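Local structure of CLIP-associating protein 2 (Mus musculus, 3WOZ) at residues Phe55-His59 against Gly60-Ser64; Gln82-Leu85 against Phe86-Leu89; Asp187-Lys190 against Ala191-Val195; Pro205-Thr208 against Met209-Ala213. The protein probably binds tubulin through this TOG domain, a stack of HEAT-repeat helices, and contributes to the control of microtubule dynamics. One frame throughout, in Å; residues are numbered along the deposited sequence.

Contact 1 of 4, residues Phe55-His59 against Gly60-Ser64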
loop_
_atom_site.group_PDB
_atom_site.type_symbol
_atom_site.label_atom_id
_atom_site.label_comp_id
_atom_site.label_asym_id
_atom_site.label_seq_id
_atom_site.Cartn_x
_atom_site.Cartn_y
_atom_site.Cartn_z
ATOM N N PHE A 55 -1.414 12.321 5.561
ATOM C CA PHE A 55 -0.516 11.221 5.894
ATOM C C PHE A 55 0.643 11.683 6.775
ATOM O O PHE A 55 1.202 10.892 7.531
ATOM C CB PHE A 55 0.005 10.532 4.629
ATOM C CG PHE A 55 -0.931 9.496 4.079
ATOM C CD1 PHE A 55 -1.155 8.311 4.767
ATOM C CD2 PHE A 55 -1.590 9.706 2.872
ATOM C CE1 PHE A 55 -2.031 7.348 4.269
ATOM C CE2 PHE A 55 -2.464 8.740 2.359
ATOM C CZ PHE A 55 -2.678 7.558 3.061
ATOM N N ALA A 56 0.987 12.967 6.675
ATOM C CA ALA A 56 2.016 13.569 7.515
ATOM C C ALA A 56 1.449 14.495 8.601
ATOM O O ALA A 56 2.122 15.422 9.036
ATOM C CB ALA A 56 3.030 14.319 6.647
ATOM N N ASP A 57 0.221 14.243 9.047
ATOM C CA ASP A 57 -0.399 15.085 10.077
ATOM C C ASP A 57 0.300 14.884 11.427
ATOM O O ASP A 57 0.404 13.754 11.899
ATOM C CB ASP A 57 -1.894 14.781 10.197
ATOM C CG ASP A 57 -2.666 15.890 10.883
ATOM O OD1 ASP A 57 -2.477 16.104 12.104
ATOM O OD2 ASP A 57 -3.482 16.541 10.198
ATOM N N PRO A 58 0.779 15.981 12.048
ATOM C CA PRO A 58 1.577 15.857 13.267
ATOM C C PRO A 58 0.749 15.600 14.529
ATOM O O PRO A 58 1.306 15.224 15.560
ATOM C CB PRO A 58 2.283 17.212 13.357
ATOM C CG PRO A 58 1.325 18.160 12.741
ATOM C CD PRO A 58 0.633 17.390 11.633
ATOM N N HIS A 59 -0.561 15.802 14.448
ATOM C CA HIS A 59 -1.432 15.587 15.592
ATOM C C HIS A 59 -1.975 14.163 15.613
ATOM O O HIS A 59 -2.633 13.726 14.664
ATOM C CB HIS A 59 -2.574 16.601 15.597
ATOM C CG HIS A 59 -3.262 16.716 16.919
ATOM N ND1 HIS A 59 -4.260 15.853 17.316
ATOM C CD2 HIS A 59 -3.089 17.589 17.940
ATOM C CE1 HIS A 59 -4.676 16.189 18.523
ATOM N NE2 HIS A 59 -3.980 17.239 18.925
ATOM N N GLY A 60 -1.699 13.457 16.709
ATOM C CA GLY A 60 -2.071 12.048 16.872
ATOM C C GLY A 60 -3.549 11.717 16.752
ATOM O O GLY A 60 -3.910 10.702 16.156
ATOM N N LYS A 61 -4.405 12.566 17.317
ATOM C CA LYS A 61 -5.852 12.333 17.286
ATOM C C LYS A 61 -6.395 12.547 15.878
ATOM O O LYS A 61 -7.175 11.741 15.381
ATOM C CB LYS A 61 -6.574 13.227 18.307
ATOM C CG LYS A 61 -8.105 13.186 18.272
ATOM C CD LYS A 61 -8.657 11.810 18.657
ATOM C CE LYS A 61 -10.172 11.847 18.808
ATOM N NZ LYS A 61 -10.755 10.478 18.837
ATOM N N VAL A 62 -5.958 13.630 15.241
ATOM C CA VAL A 62 -6.356 13.938 13.870
ATOM C C VAL A 62 -5.954 12.796 12.931
ATOM O O VAL A 62 -6.763 12.351 12.112
ATOM C CB VAL A 62 -5.755 15.280 13.382
ATOM C CG1 VAL A 62 -6.156 15.561 11.940
ATOM C CG2 VAL A 62 -6.205 16.432 14.286
ATOM N N PHE A 63 -4.718 12.316 13.082
ATOM C CA PHE A 63 -4.169 11.272 12.214
ATOM C C PHE A 63 -4.922 9.946 12.349
ATOM O O PHE A 63 -5.236 9.311 11.348
ATOM C CB PHE A 63 -2.662 11.087 12.458
ATOM C CG PHE A 63 -2.024 10.026 11.595
ATOM C CD1 PHE A 63 -1.636 8.808 12.145
ATOM C CD2 PHE A 63 -1.821 10.241 10.232
ATOM C CE1 PHE A 63 -1.045 7.820 11.358
ATOM C CE2 PHE A 63 -1.235 9.260 9.434
ATOM C CZ PHE A 63 -0.843 8.045 10.000
ATOM N N SER A 64 -5.208 9.541 13.583
ATOM C CA SER A 64 -5.998 8.337 13.842
ATOM C C SER A 64 -7.424 8.436 13.307
ATOM O O SER A 64 -7.954 7.460 12.778
ATOM C CB SER A 64 -6.007 7.997 15.329
ATOM O OG SER A 64 -4.871 7.219 15.647
#
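His59 shows how a side chain can close the open start of a helix: it occupies the N-cap position before helix 60-77, and its ring turns its ND1 edge back toward the first turn. With CG anti to the backbone nitrogen (chi1 -163°), ND1 comes round to face the backbone N-H groups of that turn. Two weak hydrogen bonds result, one from Lys61 N to His59 ND1 at 3.3 Å and bent, the other from Val62 N to His59 ND1 at 3.5 Å and nearly straight. Val62 N lies at the ring edge, in its plane, as does the CB of Lys61. The backbone adds the regular helical bond, Phe63 N to His59 O at 3.0 Å. Just upstream, Asp57 OD1 accepts from His59 N at 3.0 Å through its anti lone pair, which closes an Asx turn.

Van der Waals contacts fill in between these bonds. Val62 stands between the two polar side chains: its CG1 lies 3.3 Å from Asp57 OD2, while CG2 meets the His59 ring near ND1 at 3.6 Å. Phe63 turns its ring toward the loop, CE2 lying 3.5 Å from Phe55 O.

Helix 19-34 covers this end: Asp57 OD2 forms a salt bridge with Arg22, and the His59 ring stacks on Trp19. Together these features make up a helix N-terminus in which an Asx turn leads into a histidine N-cap, here at a turn joining successive helices of a HEAT-repeat TOG domain.

Contact 2 of 4, residues Gln82-Leu85 against Phe86-Leu89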
loop_
_atom_site.group_PDB
_atom_site.type_symbol
_atom_site.label_atom_id
_atom_site.label_comp_id
_atom_site.label_asym_id
_atom_site.label_seq_id
_atom_site.Cartn_x
_atom_site.Cartn_y
_atom_site.Cartn_z
ATOM N N GLN A 82 -8.570 5.361 -8.847
ATOM C CA GLN A 82 -7.466 4.610 -9.452
ATOM C C GLN A 82 -6.196 5.438 -9.678
ATOM O O GLN A 82 -5.081 4.919 -9.556
ATOM C CB GLN A 82 -7.918 3.909 -10.737
ATOM C CG GLN A 82 -8.705 2.629 -10.451
ATOM C CD GLN A 82 -9.250 1.948 -11.697
ATOM O OE1 GLN A 82 -8.716 2.099 -12.798
ATOM N NE2 GLN A 82 -10.318 1.181 -11.522
ATOM N N ASP A 83 -6.372 6.721 -9.985
ATOM C CA ASP A 83 -5.244 7.625 -10.203
ATOM C C ASP A 83 -4.593 8.070 -8.893
ATOM O O ASP A 83 -3.464 8.562 -8.897
ATOM C CB ASP A 83 -5.678 8.849 -11.018
ATOM C CG ASP A 83 -6.095 8.492 -12.434
ATOM O OD1 ASP A 83 -7.099 9.055 -12.911
ATOM O OD2 ASP A 83 -5.426 7.652 -13.074
ATOM N N TRP A 84 -5.306 7.892 -7.782
ATOM C CA TRP A 84 -4.790 8.235 -6.459
ATOM C C TRP A 84 -4.219 7.009 -5.747
ATOM O O TRP A 84 -3.613 7.126 -4.674
ATOM C CB TRP A 84 -5.887 8.894 -5.608
ATOM C CG TRP A 84 -5.379 9.489 -4.314
ATOM C CD1 TRP A 84 -4.465 10.494 -4.179
ATOM C CD2 TRP A 84 -5.756 9.109 -2.982
ATOM N NE1 TRP A 84 -4.248 10.763 -2.847
ATOM C CE2 TRP A 84 -5.028 9.928 -2.092
ATOM C CE3 TRP A 84 -6.641 8.155 -2.455
ATOM C CZ2 TRP A 84 -5.156 9.825 -0.701
ATOM C CZ3 TRP A 84 -6.768 8.052 -1.078
ATOM C CH2 TRP A 84 -6.029 8.887 -0.215
ATOM N N LEU A 85 -4.403 5.837 -6.355
ATOM C CA LEU A 85 -4.040 4.571 -5.729
ATOM C C LEU A 85 -2.553 4.460 -5.374
ATOM O O LEU A 85 -2.214 3.941 -4.308
ATOM C CB LEU A 85 -4.497 3.375 -6.582
ATOM C CG LEU A 85 -4.175 1.963 -6.067
ATOM C CD1 LEU A 85 -4.760 1.701 -4.670
ATOM C CD2 LEU A 85 -4.619 0.887 -7.056
ATOM N N PHE A 86 -1.677 4.948 -6.253
ATOM C CA PHE A 86 -0.240 4.921 -5.976
ATOM C C PHE A 86 0.056 5.597 -4.640
ATOM O O PHE A 86 0.780 5.052 -3.812
ATOM C CB PHE A 86 0.579 5.577 -7.103
ATOM C CG PHE A 86 2.028 5.798 -6.745
ATOM C CD1 PHE A 86 2.453 7.018 -6.217
ATOM C CD2 PHE A 86 2.964 4.777 -6.909
ATOM C CE1 PHE A 86 3.794 7.222 -5.871
ATOM C CE2 PHE A 86 4.299 4.968 -6.570
ATOM C CZ PHE A 86 4.718 6.195 -6.053
ATOM N N VAL A 87 -0.519 6.780 -4.442
ATOM C CA VAL A 87 -0.312 7.565 -3.230
ATOM C C VAL A 87 -0.913 6.865 -2.010
ATOM O O VAL A 87 -0.244 6.712 -0.998
ATOM C CB VAL A 87 -0.881 9.001 -3.382
ATOM C CG1 VAL A 87 -0.992 9.693 -2.030
ATOM C CG2 VAL A 87 -0.012 9.823 -4.344
ATOM N N LEU A 88 -2.165 6.425 -2.126
ATOM C CA LEU A 88 -2.849 5.747 -1.034
ATOM C C LEU A 88 -2.055 4.547 -0.522
ATOM O O LEU A 88 -1.768 4.448 0.670
ATOM C CB LEU A 88 -4.247 5.308 -1.475
ATOM C CG LEU A 88 -5.063 4.413 -0.537
ATOM C CD1 LEU A 88 -5.357 5.125 0.784
ATOM C CD2 LEU A 88 -6.356 3.968 -1.229
ATOM N N LEU A 89 -1.693 3.654 -1.440
ATOM C CA LEU A 89 -1.074 2.385 -1.089
ATOM C C LEU A 89 0.354 2.547 -0.558
ATOM O O LEU A 89 0.714 1.944 0.465
ATOM C CB LEU A 89 -1.122 1.417 -2.279
ATOM C CG LEU A 89 -0.482 0.032 -2.131
ATOM C CD1 LEU A 89 -0.980 -0.687 -0.870
ATOM C CD2 LEU A 89 -0.729 -0.808 -3.380
HETATM O O HOH W 1 -2.458 5.334 -8.833
#
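Trp84 lays its indole along the first turn of helix 85-96, where the side chains three and four residues on meet different parts of it. Its CG stands anti to the backbone nitrogen (chi1 -170°), which carries the ring forward over the helix. Leu88 covers one face of the six-membered ring: its CB sits 4.0 Å from the ring centroid in a CH-pi contact, displaced toward the rim, and its CD1 reaches Trp84 CZ3 at 3.7 Å. Val87 CB makes an off-centre CH-pi contact with the five-membered ring, and its CG1 lies 3.5 Å from Trp84 NE1. That indole nitrogen is hydrogen-bonded to Thr52 of helix 41-54, which is likely to help fix the rotation of the ring.

The pattern is the i to i+3 and i+4 spacing of a helix start, in a TOG domain built of paired HEAT-repeat helices. Exchanging Trp84 for an alanine would probably take away the surface on which Leu88 and Val87 rest and leave Thr52 without its indole partner, opening a gap toward helix 41-54.

Leu85 faces the other way, toward Phe119 and Thr115. Its CD1 approaches Leu88 CD2 and Leu89 CB only loosely, both at 4.4 Å. The backbone holds this turn more firmly: Leu88 N bonds to Trp84 O at 3.0 Å and Leu89 N to Leu85 O at 2.9 Å. A water links the preceding turn to the helix, giving a hydrogen to Gln82 O and accepting one from Phe86 N at 2.7 Å.

Contact 3 of 4, residues Asp187-Lys190 against Ala191-Val195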
loop_
_atom_site.group_PDB
_atom_site.type_symbol
_atom_site.label_atom_id
_atom_site.label_comp_id
_atom_site.label_asym_id
_atom_site.label_seq_id
_atom_site.Cartn_x
_atom_site.Cartn_y
_atom_site.Cartn_z
ATOM N N ASP A 187 12.525 -11.139 10.113
ATOM C CA ASP A 187 11.211 -10.780 9.578
ATOM C C ASP A 187 11.243 -10.513 8.072
ATOM O O ASP A 187 10.361 -10.964 7.343
ATOM C CB ASP A 187 10.622 -9.591 10.337
ATOM C CG ASP A 187 10.204 -9.952 11.752
ATOM O OD1 ASP A 187 9.843 -11.123 11.997
ATOM O OD2 ASP A 187 10.232 -9.058 12.620
ATOM N N VAL A 188 12.259 -9.787 7.614
ATOM C CA VAL A 188 12.486 -9.621 6.181
ATOM C C VAL A 188 12.700 -10.992 5.527
ATOM O O VAL A 188 12.046 -11.306 4.528
ATOM C CB VAL A 188 13.665 -8.663 5.885
ATOM C CG1 VAL A 188 13.873 -8.519 4.393
ATOM C CG2 VAL A 188 13.397 -7.300 6.489
ATOM N N ARG A 189 13.579 -11.801 6.127
ATOM C CA ARG A 189 13.888 -13.147 5.645
ATOM C C ARG A 189 12.620 -13.957 5.352
ATOM O O ARG A 189 12.439 -14.466 4.245
ATOM C CB ARG A 189 14.776 -13.872 6.669
ATOM C CG ARG A 189 15.482 -15.112 6.151
ATOM C CD ARG A 189 16.619 -15.547 7.073
ATOM N NE ARG A 189 17.384 -14.409 7.581
ATOM C CZ ARG A 189 17.498 -14.100 8.869
ATOM N NH1 ARG A 189 16.913 -14.857 9.785
ATOM N NH2 ARG A 189 18.209 -13.045 9.244
ATOM N N LYS A 190 11.749 -14.072 6.353
ATOM C CA LYS A 190 10.526 -14.863 6.216
ATOM C C LYS A 190 9.523 -14.229 5.252
ATOM O O LYS A 190 8.807 -14.941 4.537
ATOM C CB LYS A 190 9.878 -15.126 7.584
ATOM C CG LYS A 190 10.742 -15.939 8.558
ATOM C CD LYS A 190 11.050 -17.348 8.033
ATOM C CE LYS A 190 12.218 -17.978 8.783
ATOM N NZ LYS A 190 12.666 -19.254 8.152
ATOM N N ALA A 191 9.480 -12.897 5.232
ATOM C CA ALA A 191 8.556 -12.168 4.361
ATOM C C ALA A 191 8.955 -12.286 2.888
ATOM O O ALA A 191 8.095 -12.467 2.028
ATOM C CB ALA A 191 8.455 -10.708 4.781
ATOM N N ALA A 192 10.256 -12.194 2.614
ATOM C CA ALA A 192 10.779 -12.321 1.255
ATOM C C ALA A 192 10.547 -13.721 0.686
ATOM O O ALA A 192 10.097 -13.865 -0.456
ATOM C CB ALA A 192 12.251 -11.958 1.216
ATOM N N GLN A 193 10.842 -14.740 1.491
ATOM C CA GLN A 193 10.621 -16.134 1.108
ATOM C C GLN A 193 9.166 -16.384 0.739
ATOM O O GLN A 193 8.876 -16.908 -0.338
ATOM C CB GLN A 193 11.038 -17.080 2.236
ATOM C CG GLN A 193 12.505 -17.437 2.215
ATOM C CD GLN A 193 13.016 -17.930 3.550
ATOM O OE1 GLN A 193 12.398 -18.783 4.190
ATOM N NE2 GLN A 193 14.158 -17.400 3.977
ATOM N N SER A 194 8.261 -15.996 1.636
ATOM C CA SER A 194 6.831 -16.134 1.401
ATOM C C SER A 194 6.410 -15.434 0.109
ATOM O O SER A 194 5.591 -15.967 -0.637
ATOM C CB SER A 194 6.028 -15.615 2.600
ATOM O OG SER A 194 6.321 -14.255 2.868
ATOM N N VAL A 195 6.982 -14.259 -0.161
ATOM C CA VAL A 195 6.703 -13.537 -1.409
ATOM C C VAL A 195 7.154 -14.345 -2.629
ATOM O O VAL A 195 6.375 -14.549 -3.560
ATOM C CB VAL A 195 7.313 -12.112 -1.417
ATOM C CG1 VAL A 195 7.358 -11.529 -2.830
ATOM C CG2 VAL A 195 6.509 -11.199 -0.515
#
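The amide of Gln193 and the guanidinium of Arg189 are the flat groups here; their planes stand 37° apart, and neither lies on the other. The two side chains run side by side in the same direction, and in the conformer described, one of two, so the detail is tentative, it is the aliphatic CG of Arg189 that meets the amide, 3.4 Å from Gln193 NE2. The guanidinium of that conformer reaches on, its NH2 hydrogen-bonded to the backbone oxygen of Glu182. Lys190 lies along Gln193 more distantly, its NZ 4.0 Å from Gln193 OE1.

Beneath these chains the backbone makes the regular ladder of an alpha helix. The shortest rung is Ala192 N to Val188 O at 2.8 Å; Gln193 N reaches Arg189 O at 3.2 Å.

Ser194 bends back on the preceding turn. Its hydroxyl sits between backbone nitrogen and carbonyl carbon (chi1 59°), and from there OG donates to Ala191 O at 2.7 Å. The donor lies above the carbonyl plane, on the same face as Val195 N, whose own bond to Ala191 O measures 3.0 Å. Two bonds thus grip one oxygen.

Ala191, Ala192 and Val188 sit on the buried side of helix 186-202. Ala191 rests on Leu148 of helix 141-155, Ala192 on Val176 of helix 167-179, while Val188 touches both helices through Val145 and Trp179.

Contact 4 of 4, residues Pro205-Thr208 against Met209-Ala213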
loop_
_atom_site.group_PDB
_atom_site.type_symbol
_atom_site.label_atom_id
_atom_site.label_comp_id
_atom_site.label_asym_id
_atom_site.label_seq_id
_atom_site.Cartn_x
_atom_site.Cartn_y
_atom_site.Cartn_z
ATOM N N PRO A 205 5.151 -21.132 -14.613
ATOM C CA PRO A 205 5.884 -20.937 -15.870
ATOM C C PRO A 205 6.455 -19.528 -16.042
ATOM O O PRO A 205 7.624 -19.385 -16.404
ATOM C CB PRO A 205 4.828 -21.230 -16.941
ATOM C CG PRO A 205 3.893 -22.170 -16.284
ATOM C CD PRO A 205 3.802 -21.677 -14.866
ATOM N N GLU A 206 5.649 -18.506 -15.760
ATOM C CA GLU A 206 6.094 -17.117 -15.890
ATOM C C GLU A 206 7.179 -16.757 -14.873
ATOM O O GLU A 206 8.018 -15.894 -15.137
ATOM C CB GLU A 206 4.906 -16.155 -15.782
ATOM C CG GLU A 206 5.181 -14.732 -16.266
ATOM C CD GLU A 206 5.138 -14.574 -17.787
ATOM O OE1 GLU A 206 5.422 -13.457 -18.266
ATOM O OE2 GLU A 206 4.818 -15.548 -18.503
ATOM N N PHE A 207 7.159 -17.420 -13.717
ATOM C CA PHE A 207 8.193 -17.221 -12.701
ATOM C C PHE A 207 9.483 -17.954 -13.059
ATOM O O PHE A 207 10.575 -17.488 -12.730
ATOM C CB PHE A 207 7.713 -17.658 -11.314
ATOM C CG PHE A 207 8.592 -17.172 -10.193
ATOM C CD1 PHE A 207 9.639 -17.956 -9.718
ATOM C CD2 PHE A 207 8.379 -15.923 -9.621
ATOM C CE1 PHE A 207 10.454 -17.504 -8.689
ATOM C CE2 PHE A 207 9.193 -15.464 -8.591
ATOM C CZ PHE A 207 10.232 -16.257 -8.125
ATOM N N THR A 208 9.350 -19.106 -13.715
ATOM C CA THR A 208 10.503 -19.868 -14.195
ATOM C C THR A 208 11.250 -19.066 -15.266
ATOM O O THR A 208 12.483 -19.036 -15.284
ATOM C CB THR A 208 10.082 -21.252 -14.743
ATOM O OG1 THR A 208 9.152 -21.862 -13.839
ATOM C CG2 THR A 208 11.294 -22.171 -14.903
HETATM N N MSE A 209 10.484 -18.404 -16.133
HETATM C CA MSE A 209 11.015 -17.534 -17.179
HETATM C C MSE A 209 11.746 -16.339 -16.559
HETATM O O MSE A 209 12.816 -15.941 -17.028
HETATM C CB MSE A 209 9.870 -17.051 -18.070
HETATM C CG MSE A 209 10.146 -17.112 -19.565
HETATM SE SE MSE A 209 8.523 -16.786 -20.613
HETATM C CE MSE A 209 8.426 -14.848 -20.422
ATOM N N LEU A 210 11.148 -15.781 -15.503
ATOM C CA LEU A 210 11.723 -14.683 -14.719
ATOM C C LEU A 210 13.106 -15.059 -14.172
ATOM O O LEU A 210 14.078 -14.334 -14.383
ATOM C CB LEU A 210 10.767 -14.321 -13.567
ATOM C CG LEU A 210 10.827 -13.065 -12.674
ATOM C CD1 LEU A 210 12.205 -12.798 -12.067
ATOM C CD2 LEU A 210 10.307 -11.821 -13.380
ATOM N N LEU A 211 13.178 -16.195 -13.479
ATOM C CA LEU A 211 14.430 -16.705 -12.911
ATOM C C LEU A 211 15.501 -16.928 -13.976
ATOM O O LEU A 211 16.671 -16.610 -13.760
ATOM C CB LEU A 211 14.190 -18.012 -12.148
ATOM C CG LEU A 211 13.350 -18.009 -10.868
ATOM C CD1 LEU A 211 13.033 -19.437 -10.452
ATOM C CD2 LEU A 211 14.054 -17.267 -9.743
ATOM N N GLY A 212 15.086 -17.472 -15.121
ATOM C CA GLY A 212 15.980 -17.728 -16.248
ATOM C C GLY A 212 16.660 -16.474 -16.768
ATOM O O GLY A 212 17.813 -16.522 -17.203
ATOM N N ALA A 213 15.945 -15.352 -16.705
ATOM C CA ALA A 213 16.461 -14.062 -17.159
ATOM C C ALA A 213 17.215 -13.297 -16.063
ATOM O O ALA A 213 17.463 -12.092 -16.189
ATOM C CB ALA A 213 15.330 -13.219 -17.730
#
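Pro205 and Met209, the latter a selenomethionine, meet through the backbone, Met209 N donating to Pro205 O at 3.0 Å in the first turn of helix 204-212. Glu206 comes next and bends at chi2 (79°), which brings its carboxylate round beside the Met209 methyl: Glu206 OE1 lies 4.0 Å from Met209 CE. The polar grip is outside the helix, where OE1 accepts from the backbone nitrogen of Asn165. Leu210 N reaches Glu206 O at 3.2 Å.

Phe207 carries the main apolar contact of this short helix, which lies near the C-terminal end of the HEAT-type helical array of this TOG domain chain. Its ring crosses Leu211 at a slant, Phe207 CE1 lying 3.7 Å from Leu211 CG and much the same from CD1. Both side chains also pack on Leu226 of helix 216-226, and Phe207 on Leu199 of helix 186-202. A serine in place of Leu211 would probably leave one flank of the Phe207 ring without its apolar neighbour and open a gap toward Ala222.

Thr208 closes the sequence: its OG1 is hydrogen-bonded to Thr204 O, and its carbonyl oxygen accepts from Gly212 N at 3.0 Å.

In the fold
Four local contacts sample one all-helical chain in the order contact 1, 2, 3, 4, each closing before the next opens. Contacts 1 and 2 belong to successive helices, 60-77 and 85-96; their centres are 19 Å apart, yet they touch, as Phe55 CZ lies 4.0 Å from Leu88 O and the Phe55 ring also packs against Trp84. Contacts 3 and 4 lie on the successive helices 186-202 and 204-212, with centres again about 19 Å apart but no direct touch. The centres of contacts 1 and 4 are about 43 Å apart. Local contacts of this kind shape the helices and turns, and packing between successive helices, as where contacts 1 and 2 touch, builds the elongated HEAT-repeat array.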